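Local coordinates for carbonic anhydrase (Sordaria macrospora, PDB 4O1K), which catalyses the reversible hydration of carbon dioxide to bicarbonate and a proton, as a tetrameric zinc enzyme of the beta class, at residues S59-A63 and E64-G68. Residues are numbered along the deposited sequence; the frame is centred on the assembly and turned at random.
Sequences SRIPA and EQITG
P62 and I66, together with A63 and T67, illustrate how the first carbonyls of a helix are met by donors one turn on: P62 sits at the N-cap of the short helix 63-67, which follows strand 51-56 in the beta-carbonic anhydrase fold. Proline offers no side-chain cap to the N-H groups of the first turn, but its carbonyl takes the ordinary i to i+4 bond. The N-H of I66 runs almost straight to P62 O, with N and O 3.1 Å apart and an N-H...O angle of 169°. The same oxygen also takes a weak, bent bond from Q65 N. One residue on, A63 O is gripped twice by T67, through the backbone N at 2.9 Å and through OG1, and the two donors arrive from opposite faces of the carbonyl plane. With chi1 at 57°, OG1 lies between the backbone N and carbonyl carbon of its own residue, turned back toward the preceding turn; it also has a weak bond with L69 N. At the far end G68, with positive phi, leaves the helix, and its N makes weak bonds to E64 O and Q65 O.

I61 of the loop packs its CG2 against Q65 CB at 3.4 Å and I66 CG1 at 3.6 Å, while I66 CG1 also comes within 3.3 Å of P62 O. On the sheet side, the side chains of A63 and T67 pack on W53 of strand 51-56. N25 ND2 of the second subunit donates to I66 O, joining the helix to the assembly, and Q65 OE1 has a weak hydrogen bond with NE1 of W28 of the second subunit. The hydroxyl bond from T67 OG1 to A63 O, at 2.5 Å, is shorter than usual and its exact length is doubtful; OG1 stands 35° out of the carbonyl plane.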
ATOM      1  N   SER A  59       9.619  18.284  -8.663  1.00 38.33           N
ATOM      2  CA  SER A  59       9.733  19.102  -9.863  1.00 42.94           C
ATOM      3  C   SER A  59       9.167  20.471  -9.481  1.00 44.29           C
ATOM      4  O   SER A  59       8.379  20.570  -8.545  1.00 44.05           O
ATOM      5  CB  SER A  59       8.957  18.472 -11.020  1.00 44.80           C
ATOM      6  OG  SER A  59       7.560  18.442 -10.762  1.00 44.65           O
ATOM      7  N   ARG A  60       9.586  21.533 -10.165  1.00 48.68           N
ATOM      8  CA  ARG A  60       9.327  22.882  -9.639  1.00 51.69           C
ATOM      9  C   ARG A  60       8.265  23.686 -10.388  1.00 53.12           C
ATOM     10  O   ARG A  60       7.726  24.659  -9.858  1.00 59.06           O
ATOM     11  CB  ARG A  60      10.623  23.693  -9.582  1.00 53.84           C
ATOM     12  CG  ARG A  60      11.872  22.852  -9.664  1.00 60.74           C
ATOM     13  CD  ARG A  60      12.906  23.264  -8.627  1.00 66.26           C
ATOM     14  NE  ARG A  60      14.261  23.119  -9.147  1.00 69.32           N
ATOM     15  CZ  ARG A  60      14.915  21.963  -9.249  1.00 72.48           C
ATOM     16  NH1 ARG A  60      16.147  21.947  -9.742  1.00 73.39           N
ATOM     17  NH2 ARG A  60      14.345  20.819  -8.876  1.00 72.84           N
ATOM     18  N   ILE A  61       7.985  23.294 -11.623  1.00 50.08           N
ATOM     19  CA  ILE A  61       7.009  23.994 -12.442  1.00 48.66           C
ATOM     20  C   ILE A  61       5.864  23.014 -12.675  1.00 44.29           C
ATOM     21  O   ILE A  61       6.115  21.857 -12.990  1.00 43.99           O
ATOM     22  CB  ILE A  61       7.632  24.414 -13.810  1.00 56.30           C
ATOM     23  CG1 ILE A  61       8.758  25.436 -13.618  1.00 55.66           C
ATOM     24  CG2 ILE A  61       6.589  24.998 -14.731  1.00 57.07           C
ATOM     25  CD1 ILE A  61       8.279  26.775 -13.104  1.00 56.54           C
ATOM     26  N   PRO A  62       4.614  23.471 -12.517  1.00 41.43           N
ATOM     27  CA  PRO A  62       3.413  22.661 -12.770  1.00 42.03           C
ATOM     28  C   PRO A  62       3.312  22.247 -14.239  1.00 42.49           C
ATOM     29  O   PRO A  62       3.712  23.014 -15.115  1.00 39.41           O
ATOM     30  CB  PRO A  62       2.262  23.620 -12.429  1.00 45.45           C
ATOM     31  CG  PRO A  62       2.863  24.663 -11.577  1.00 47.72           C
ATOM     32  CD  PRO A  62       4.278  24.815 -12.023  1.00 46.14           C
ATOM     33  N   ALA A  63       2.776  21.053 -14.489  1.00 41.36           N
ATOM     34  CA  ALA A  63       2.592  20.525 -15.841  1.00 40.24           C
ATOM     35  C   ALA A  63       1.880  21.498 -16.764  1.00 42.26           C
ATOM     36  O   ALA A  63       2.195  21.599 -17.962  1.00 45.08           O
ATOM     37  CB  ALA A  63       1.798  19.238 -15.770  1.00 41.53           C
ATOM     38  N   GLU A  64       0.898  22.183 -16.188  1.00 48.09           N
ATOM     39  CA  GLU A  64       0.024  23.092 -16.910  1.00 53.62           C
ATOM     40  C   GLU A  64       0.831  24.252 -17.478  1.00 56.15           C
ATOM     41  O   GLU A  64       0.555  24.750 -18.573  1.00 58.96           O
ATOM     42  CB  GLU A  64      -1.081  23.590 -15.967  1.00 58.19           C
ATOM     43  CG  GLU A  64      -2.185  22.544 -15.651  1.00 75.39           C
ATOM     44  CD  GLU A  64      -2.008  21.817 -14.317  1.00 75.80           C
ATOM     45  OE1 GLU A  64      -3.038  21.446 -13.695  1.00 77.21           O
ATOM     46  OE2 GLU A  64      -0.848  21.598 -13.891  1.00 73.47           O
ATOM     47  N   GLN A  65       1.848  24.661 -16.728  1.00 56.90           N
ATOM     48  CA  GLN A  65       2.782  25.685 -17.189  1.00 58.06           C
ATOM     49  C   GLN A  65       3.706  25.165 -18.292  1.00 52.56           C
ATOM     50  O   GLN A  65       3.767  25.740 -19.380  1.00 52.93           O
ATOM     51  CB  GLN A  65       3.620  26.187 -16.013  1.00 61.66           C
ATOM     52  CG  GLN A  65       2.922  27.208 -15.166  1.00 65.76           C
ATOM     53  CD  GLN A  65       2.451  28.359 -16.005  1.00 71.65           C
ATOM     54  OE1 GLN A  65       3.256  29.179 -16.462  1.00 73.59           O
ATOM     55  NE2 GLN A  65       1.142  28.417 -16.246  1.00 73.66           N
ATOM     56  N   ILE A  66       4.430  24.087 -17.987  1.00 45.33           N
ATOM     57  CA  ILE A  66       5.380  23.455 -18.905  1.00 45.40           C
ATOM     58  C   ILE A  66       4.782  23.161 -20.274  1.00 49.98           C
ATOM     59  O   ILE A  66       5.478  23.239 -21.298  1.00 54.13           O
ATOM     60  CB  ILE A  66       5.872  22.080 -18.368  1.00 52.97           C
ATOM     61  CG1 ILE A  66       6.365  22.148 -16.925  1.00 53.55           C
ATOM     62  CG2 ILE A  66       6.959  21.501 -19.263  1.00 52.52           C
ATOM     63  CD1 ILE A  66       6.740  20.762 -16.346  1.00 50.45           C
ATOM     64  N   THR A  67       3.502  22.796 -20.295  1.00 49.67           N
ATOM     65  CA  THR A  67       2.907  22.241 -21.510  1.00 49.47           C
ATOM     66  C   THR A  67       1.975  23.186 -22.238  1.00 50.68           C
ATOM     67  O   THR A  67       1.654  22.948 -23.404  1.00 49.45           O
ATOM     68  CB  THR A  67       2.097  20.993 -21.192  1.00 48.41           C
ATOM     69  OG1 THR A  67       1.094  21.325 -20.215  1.00 50.15           O
ATOM     70  CG2 THR A  67       3.010  19.928 -20.649  1.00 44.60           C
ATOM     71  N   GLY A  68       1.525  24.229 -21.542  1.00 54.63           N
ATOM     72  CA  GLY A  68       0.575  25.181 -22.095  1.00 59.95           C
ATOM     73  C   GLY A  68      -0.850  24.652 -22.081  1.00 60.84           C
ATOM     74  O   GLY A  68      -1.738  25.218 -22.732  1.00 60.41           O
TER